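Local structure of bacterial Pleckstrin homology domain-containing protein (Shewanella loihica PV-4, 3DCX) at residues 47-50 and 56-59; 27-32 and 36-41; 70-75 and 107-112. The protein is of unknown function but adopts a bacterial pleckstrin-homology fold, in an assembly of five chains in which strands of neighbouring subunits pair. One frame throughout, in Å; residues are numbered along the deposited sequence.

Contact 1: 47-50 and 56-59; sequences IDKQ and KVSY
I47 lies flat against the ring of Y59. Its CG1 sits over one face, 4.1 Å from the Y59 ring centroid and only 13° off the normal, a CH-pi contact. With CG1 beside the backbone N (chi1 -57°), CG2 falls anti to it, and both branches reach the ring; I47 CG2 is 3.7 Å from Y59 CE1. V57 CG1 lies at the edge of the same ring, in its plane, and touches I47 CG2. With an alanine at I47, one face of the Y59 ring would probably lose its cover and the ring turn more freely.

Backbone bonds hold the two strands antiparallel. S58 N gives a nearly straight bond to D48 O at 2.9 Å, and Q50 N bonds K56 O at 2.8 Å. The return bond from K56 N to Q50 O is weak.

On the other face, one water lies 2.7 Å from Q50 OE1 and near K56 O, probably sharing its protons with other acceptors too. Another bonds S58 OG at 3.0 Å; its weak link to D48 OD2 is doubtful, resting on one of two conformers.

These strands form the surface hairpin of 43-50 and 56-63. Strand 35-40 flanks 47-50, where M36 and D35 bond I47 and K49. Beyond 56-59 the sheet continues into a strand of a second subunit, whose T74 accepts from V57 N.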
# COMPACT_ATOMS: atom_id res chain seq x y z
N ILE A 47 -15.06 -17.16 8.48
CA ILE A 47 -14.91 -18.22 9.48
C ILE A 47 -14.94 -19.59 8.81
O ILE A 47 -15.99 -20.04 8.36
CB ILE A 47 -16.03 -18.14 10.52
CG1 ILE A 47 -16.05 -16.75 11.18
CG2 ILE A 47 -15.86 -19.28 11.56
CD1 ILE A 47 -17.15 -16.53 12.20
N ASP A 48 -13.77 -20.23 8.73
CA ASP A 48 -13.66 -21.51 8.08
C ASP A 48 -13.32 -22.56 9.14
O ASP A 48 -12.42 -22.36 9.96
CB ASP A 48 -12.61 -21.44 6.95
CG ASP A 48 -12.92 -20.34 5.89
OD1 ASP A 48 -14.11 -20.03 5.61
OD2 ASP A 48 -11.95 -19.77 5.33
N LYS A 49 -14.06 -23.66 9.13
CA LYS A 49 -13.81 -24.77 10.04
C LYS A 49 -13.34 -25.99 9.24
O LYS A 49 -13.85 -26.26 8.14
CB LYS A 49 -15.04 -25.09 10.88
CG LYS A 49 -15.63 -23.87 11.62
CD LYS A 49 -16.76 -24.29 12.53
CE LYS A 49 -16.99 -23.31 13.66
NZ LYS A 49 -17.84 -23.94 14.67
N GLN A 50 -12.37 -26.71 9.78
CA GLN A 50 -11.85 -27.90 9.14
C GLN A 50 -11.81 -29.07 10.12
O GLN A 50 -11.82 -28.86 11.33
CB GLN A 50 -10.45 -27.62 8.60
CG GLN A 50 -10.44 -26.73 7.37
CD GLN A 50 -9.04 -26.34 6.97
OE1 GLN A 50 -8.31 -25.70 7.74
NE2 GLN A 50 -8.64 -26.73 5.75
N LYS A 56 -10.66 -27.20 14.02
CA LYS A 56 -9.62 -26.38 13.38
C LYS A 56 -10.35 -25.18 12.77
O LYS A 56 -11.00 -25.30 11.74
CB LYS A 56 -8.86 -27.23 12.34
CG LYS A 56 -7.69 -26.55 11.60
CD LYS A 56 -6.75 -25.78 12.53
CE LYS A 56 -5.33 -25.72 11.98
NZ LYS A 56 -4.45 -26.73 12.66
N VAL A 57 -10.28 -24.03 13.43
CA VAL A 57 -11.09 -22.86 13.04
C VAL A 57 -10.20 -21.68 12.73
O VAL A 57 -9.28 -21.41 13.48
CB VAL A 57 -12.09 -22.45 14.14
CG1 VAL A 57 -12.95 -21.27 13.69
CG2 VAL A 57 -12.98 -23.63 14.54
N SER A 58 -10.44 -21.00 11.61
CA SER A 58 -9.81 -19.73 11.36
C SER A 58 -10.80 -18.59 11.24
O SER A 58 -11.89 -18.73 10.70
CB SER A 58 -8.91 -19.78 10.13
OG SER A 58 -9.60 -20.29 9.04
N TYR A 59 -10.41 -17.44 11.76
CA TYR A 59 -11.15 -16.20 11.55
C TYR A 59 -10.22 -15.28 10.76
O TYR A 59 -9.22 -14.80 11.29
CB TYR A 59 -11.51 -15.53 12.88
CG TYR A 59 -12.61 -16.16 13.72
CD1 TYR A 59 -12.92 -17.51 13.68
CD2 TYR A 59 -13.32 -15.37 14.60
CE1 TYR A 59 -13.94 -18.05 14.48
CE2 TYR A 59 -14.32 -15.87 15.39
CZ TYR A 59 -14.62 -17.20 15.35
OH TYR A 59 -15.64 -17.63 16.18
O HOH W 1 -11.06 -18.20 7.45
O HOH W 2 -9.62 -23.84 9.26

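Contact 2: 27-32 and 36-41; sequences ALAYRV and MFVFTN
The F39 ring turns its edge to the neighbouring strand. L28 O lies in the ring plane, 3.6 Å from F39 CD1, and L28 CB touches the same ring carbon at 4.0 Å. CG of F39 stands beside its backbone N (chi1 -62°), and this swings the ring over toward L28 and Y30. Y30 comes less close: its CD2 is 4.4 Å from F39 CE1, which lies near the plane of the Y30 ring, at its edge. F37, by contrast, has CG anti to its N (chi1 -159°), and its ring leads away from strand 27-32 to L44 and L46 of strand 43-50. The edge of the F37 ring meets F39 CE2. The Y30 hydroxyl is bonded to D104 N.

This is the hairpin of strands 26-32 and 35-40 in the larger sheet of the pleckstrin-homology fold. A classic beta bulge lies at its A27 end: two residues, A27 and L28, stand opposite the single F39, and F39 O accepts from A27 N at 2.8 Å and from L28 N at 3.2 Å. F39 N bonds back to L28 O at 2.7 Å. Y30 and F37 form the next hydrogen-bonded pair.

On the other face, A29 CB meets V38 CG2 at 4.0 Å, and L12 of helix 9-16 packs on both. R31 and selenomethionine M36 cross obliquely. The M36 methyl, CE, lies over one face of the R31 guanidinium, 4.0 Å from NH2.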
# COMPACT_ATOMS: atom_id res chain seq x y z
N ALA A 27 -23.58 -6.26 9.62
CA ALA A 27 -24.53 -5.83 8.58
C ALA A 27 -25.27 -7.02 7.99
O ALA A 27 -26.47 -6.95 7.68
CB ALA A 27 -23.81 -5.01 7.44
N LEU A 28 -24.56 -8.12 7.84
CA LEU A 28 -25.06 -9.24 7.07
C LEU A 28 -24.19 -10.46 7.33
O LEU A 28 -22.97 -10.35 7.40
CB LEU A 28 -25.00 -8.86 5.60
CG LEU A 28 -25.72 -9.67 4.54
CD1 LEU A 28 -27.22 -9.89 4.87
CD2 LEU A 28 -25.53 -8.90 3.24
N ALA A 29 -24.81 -11.63 7.43
CA ALA A 29 -24.05 -12.83 7.57
C ALA A 29 -24.71 -14.06 6.98
O ALA A 29 -25.90 -14.27 7.14
CB ALA A 29 -23.70 -13.07 9.04
N TYR A 30 -23.88 -14.88 6.33
CA TYR A 30 -24.36 -16.10 5.71
C TYR A 30 -23.56 -17.31 6.22
O TYR A 30 -22.35 -17.24 6.45
CB TYR A 30 -24.25 -16.02 4.19
CG TYR A 30 -25.14 -14.96 3.58
CD1 TYR A 30 -26.51 -15.16 3.44
CD2 TYR A 30 -24.61 -13.74 3.15
CE1 TYR A 30 -27.34 -14.18 2.89
CE2 TYR A 30 -25.45 -12.74 2.58
CZ TYR A 30 -26.80 -12.97 2.47
OH TYR A 30 -27.64 -12.01 1.93
N ARG A 31 -24.26 -18.42 6.39
CA ARG A 31 -23.62 -19.69 6.65
C ARG A 31 -23.68 -20.63 5.43
O ARG A 31 -24.69 -20.73 4.73
CB ARG A 31 -24.25 -20.35 7.86
CG ARG A 31 -23.41 -21.48 8.44
CD ARG A 31 -24.25 -22.46 9.22
NE ARG A 31 -24.42 -22.09 10.61
CZ ARG A 31 -25.44 -21.38 11.09
NH1 ARG A 31 -26.40 -20.93 10.28
NH2 ARG A 31 -25.48 -21.12 12.39
N VAL A 32 -22.59 -21.32 5.18
CA VAL A 32 -22.59 -22.41 4.22
C VAL A 32 -22.06 -23.62 4.98
O VAL A 32 -20.87 -23.71 5.26
CB VAL A 32 -21.77 -22.09 2.93
CG1 VAL A 32 -21.73 -23.32 2.00
CG2 VAL A 32 -22.39 -20.92 2.20
N MSE A 36 -18.82 -19.54 7.70
CA MSE A 36 -19.56 -18.30 7.72
C MSE A 36 -18.82 -17.18 7.02
O MSE A 36 -17.59 -17.10 7.06
CB MSE A 36 -19.85 -17.87 9.14
CG MSE A 36 -21.22 -18.14 9.58
SE MSE A 36 -21.50 -17.30 11.29
CE MSE A 36 -22.23 -18.79 12.08
N PHE A 37 -19.61 -16.34 6.37
CA PHE A 37 -19.13 -15.15 5.70
C PHE A 37 -19.87 -13.97 6.35
O PHE A 37 -21.09 -13.83 6.21
CB PHE A 37 -19.47 -15.28 4.23
CG PHE A 37 -18.65 -14.43 3.34
CD1 PHE A 37 -18.94 -13.10 3.19
CD2 PHE A 37 -17.58 -14.95 2.65
CE1 PHE A 37 -18.17 -12.30 2.34
CE2 PHE A 37 -16.82 -14.15 1.81
CZ PHE A 37 -17.14 -12.82 1.65
N VAL A 38 -19.14 -13.14 7.09
CA VAL A 38 -19.77 -12.10 7.89
C VAL A 38 -19.37 -10.73 7.35
O VAL A 38 -18.19 -10.49 7.11
CB VAL A 38 -19.39 -12.26 9.36
CG1 VAL A 38 -20.04 -11.15 10.24
CG2 VAL A 38 -19.80 -13.64 9.83
N PHE A 39 -20.36 -9.90 7.09
CA PHE A 39 -20.12 -8.50 6.71
C PHE A 39 -20.35 -7.63 7.91
O PHE A 39 -21.47 -7.57 8.42
CB PHE A 39 -21.07 -8.03 5.61
CG PHE A 39 -20.93 -8.76 4.34
CD1 PHE A 39 -21.48 -10.04 4.19
CD2 PHE A 39 -20.27 -8.17 3.26
CE1 PHE A 39 -21.35 -10.73 2.98
CE2 PHE A 39 -20.14 -8.85 2.05
CZ PHE A 39 -20.67 -10.12 1.91
N THR A 40 -19.31 -6.96 8.37
CA THR A 40 -19.48 -5.93 9.37
C THR A 40 -19.44 -4.55 8.69
O THR A 40 -19.38 -4.46 7.46
CB THR A 40 -18.46 -6.06 10.49
OG1 THR A 40 -17.27 -5.30 10.17
CG2 THR A 40 -18.16 -7.54 10.76
N ASN A 41 -19.52 -3.48 9.46
CA ASN A 41 -19.30 -2.16 8.86
C ASN A 41 -17.80 -1.79 8.64
O ASN A 41 -17.51 -0.73 8.11
CB ASN A 41 -20.03 -1.05 9.63
CG ASN A 41 -19.57 -0.91 11.04
OD1 ASN A 41 -18.93 -1.79 11.62
ND2 ASN A 41 -19.91 0.22 11.62

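Contact 3: 70-75 and 107-112; sequences FEVETA and GIQKTI
In the helix that supplies Q109 and I112, which meet V72 and F70, the oxygen G107 O is gripped twice. It accepts from T111 N at 2.8 Å and from T111 OG1 at 2.7 Å. The two donors reach it from opposite faces of the carbonyl plane. The T111 hydroxyl is thereby used within its own helix turn, OG1 sitting above that plane.

Q109 carries the helix side of the first meeting. Its chain is extended beyond CG, which brings the amide up to V72 from the opposite direction. V72 CG2 touches Q109 OE1 at 3.4 Å and Q109 CD at 3.6 Å, and CG of Q109 also lies against this methyl. The contact is van der Waals in kind. The amide is held by its nitrogen: Q109 NE2 donates to V105 O, one turn back in the helix, and to a bound methylpentanediol, probably from the crystallisation liquor.

F70 and I112 make the second meeting. I112 CG2 sits over the centre of the F70 ring, 3.8 Å from its centroid and 11° off the normal, a CH-pi contact. With CG1 of I112 beside the backbone N (chi1 -70°), the CG2 branch is the one delivered to the ring.

Strand 67-73 also pairs with a strand of a third subunit. Within the chain, the C-terminal helix 105-116 packs against the smaller, three-stranded sheet here, in keeping with the helix that closes one end of the pleckstrin-homology beta sandwich.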
# COMPACT_ATOMS: atom_id res chain seq x y z
N PHE A 70 -12.87 -5.51 -7.21
CA PHE A 70 -13.75 -6.67 -7.11
C PHE A 70 -14.58 -6.80 -8.35
O PHE A 70 -14.74 -5.85 -9.11
CB PHE A 70 -14.62 -6.60 -5.84
CG PHE A 70 -15.47 -5.36 -5.71
CD1 PHE A 70 -14.95 -4.21 -5.16
CD2 PHE A 70 -16.77 -5.35 -6.16
CE1 PHE A 70 -15.73 -3.07 -5.05
CE2 PHE A 70 -17.56 -4.22 -6.07
CZ PHE A 70 -17.05 -3.08 -5.48
N GLU A 71 -15.12 -7.99 -8.56
CA GLU A 71 -15.91 -8.30 -9.73
C GLU A 71 -17.05 -9.28 -9.42
O GLU A 71 -16.90 -10.20 -8.62
CB GLU A 71 -14.98 -8.89 -10.79
CG GLU A 71 -15.65 -9.20 -12.13
CD GLU A 71 -14.82 -10.13 -12.97
OE1 GLU A 71 -13.75 -9.69 -13.45
OE2 GLU A 71 -15.22 -11.30 -13.13
N VAL A 72 -18.21 -9.06 -10.05
CA VAL A 72 -19.31 -10.02 -10.05
C VAL A 72 -19.58 -10.44 -11.48
O VAL A 72 -19.68 -9.60 -12.38
CB VAL A 72 -20.60 -9.46 -9.44
CG1 VAL A 72 -21.75 -10.51 -9.52
CG2 VAL A 72 -20.36 -9.04 -8.00
N GLU A 73 -19.71 -11.75 -11.67
CA GLU A 73 -19.96 -12.37 -12.96
C GLU A 73 -21.26 -13.13 -12.76
O GLU A 73 -21.38 -13.95 -11.85
CB GLU A 73 -18.84 -13.34 -13.31
CG GLU A 73 -18.75 -13.83 -14.73
CD GLU A 73 -17.68 -14.92 -14.87
OE1 GLU A 73 -18.00 -16.11 -14.65
OE2 GLU A 73 -16.51 -14.57 -15.18
N THR A 74 -22.24 -12.84 -13.63
CA THR A 74 -23.57 -13.42 -13.50
C THR A 74 -23.51 -14.89 -13.92
O THR A 74 -22.63 -15.28 -14.67
CB THR A 74 -24.57 -12.58 -14.33
OG1 THR A 74 -24.18 -12.56 -15.70
CG2 THR A 74 -24.58 -11.13 -13.81
N ALA A 75 -24.42 -15.70 -13.38
CA ALA A 75 -24.56 -17.11 -13.82
C ALA A 75 -25.07 -17.19 -15.25
O ALA A 75 -25.92 -16.40 -15.67
CB ALA A 75 -25.50 -17.89 -12.88
N GLY A 107 -27.70 -7.09 -2.58
CA GLY A 107 -27.39 -6.52 -1.25
C GLY A 107 -25.94 -6.72 -0.83
O GLY A 107 -25.29 -5.83 -0.29
N ILE A 108 -25.43 -7.91 -1.09
CA ILE A 108 -24.01 -8.18 -0.96
C ILE A 108 -23.20 -7.13 -1.71
O ILE A 108 -22.31 -6.52 -1.18
CB ILE A 108 -23.68 -9.64 -1.45
CG1 ILE A 108 -24.04 -10.64 -0.34
CG2 ILE A 108 -22.20 -9.75 -1.88
CD1 ILE A 108 -23.96 -12.10 -0.78
N GLN A 109 -23.53 -6.91 -2.97
CA GLN A 109 -22.75 -5.98 -3.78
C GLN A 109 -22.89 -4.55 -3.26
O GLN A 109 -21.93 -3.76 -3.32
CB GLN A 109 -23.22 -6.05 -5.23
CG GLN A 109 -22.95 -7.38 -5.90
CD GLN A 109 -23.54 -7.41 -7.27
OE1 GLN A 109 -22.98 -6.82 -8.20
NE2 GLN A 109 -24.69 -8.07 -7.42
N LYS A 110 -24.10 -4.21 -2.80
CA LYS A 110 -24.39 -2.87 -2.29
C LYS A 110 -23.61 -2.62 -1.00
O LYS A 110 -23.05 -1.55 -0.81
CB LYS A 110 -25.89 -2.71 -2.03
CG LYS A 110 -26.35 -1.28 -1.74
CD LYS A 110 -27.88 -1.19 -1.71
CE LYS A 110 -28.41 0.24 -1.90
NZ LYS A 110 -27.80 1.23 -0.96
N THR A 111 -23.56 -3.63 -0.14
CA THR A 111 -22.78 -3.57 1.10
C THR A 111 -21.29 -3.36 0.85
O THR A 111 -20.64 -2.53 1.50
CB THR A 111 -22.95 -4.85 1.94
OG1 THR A 111 -24.34 -5.09 2.12
CG2 THR A 111 -22.27 -4.71 3.30
N ILE A 112 -20.75 -4.10 -0.12
CA ILE A 112 -19.34 -3.92 -0.45
C ILE A 112 -19.09 -2.52 -0.97
O ILE A 112 -18.10 -1.86 -0.63
CB ILE A 112 -18.83 -5.00 -1.47
CG1 ILE A 112 -18.78 -6.36 -0.79
CG2 ILE A 112 -17.45 -4.65 -2.00
CD1 ILE A 112 -18.96 -7.57 -1.72

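How the contacts relate
Contact 1 is a surface contact at the far end of the larger sheet. Contact 2 is partly buried near the centre of the chain, and contact 3 is buried. Contacts 1 and 2 are hairpins of the same sheet, tied where I47 N meets M36 O at 2.9 Å, a probable hydrogen bond. Contact 3 instead sets the last helix on the smaller sheet. It reaches contact 2 through I108 on Y30 and through T111 and I112 on F39. Contacts 1 and 3 do not touch, with nearest atoms about 14 Å apart. Backbone bonds and waters join the strands in contact 1, aromatic rings dominate one face of contact 2, and side-chain packing alone joins the segments of contact 3.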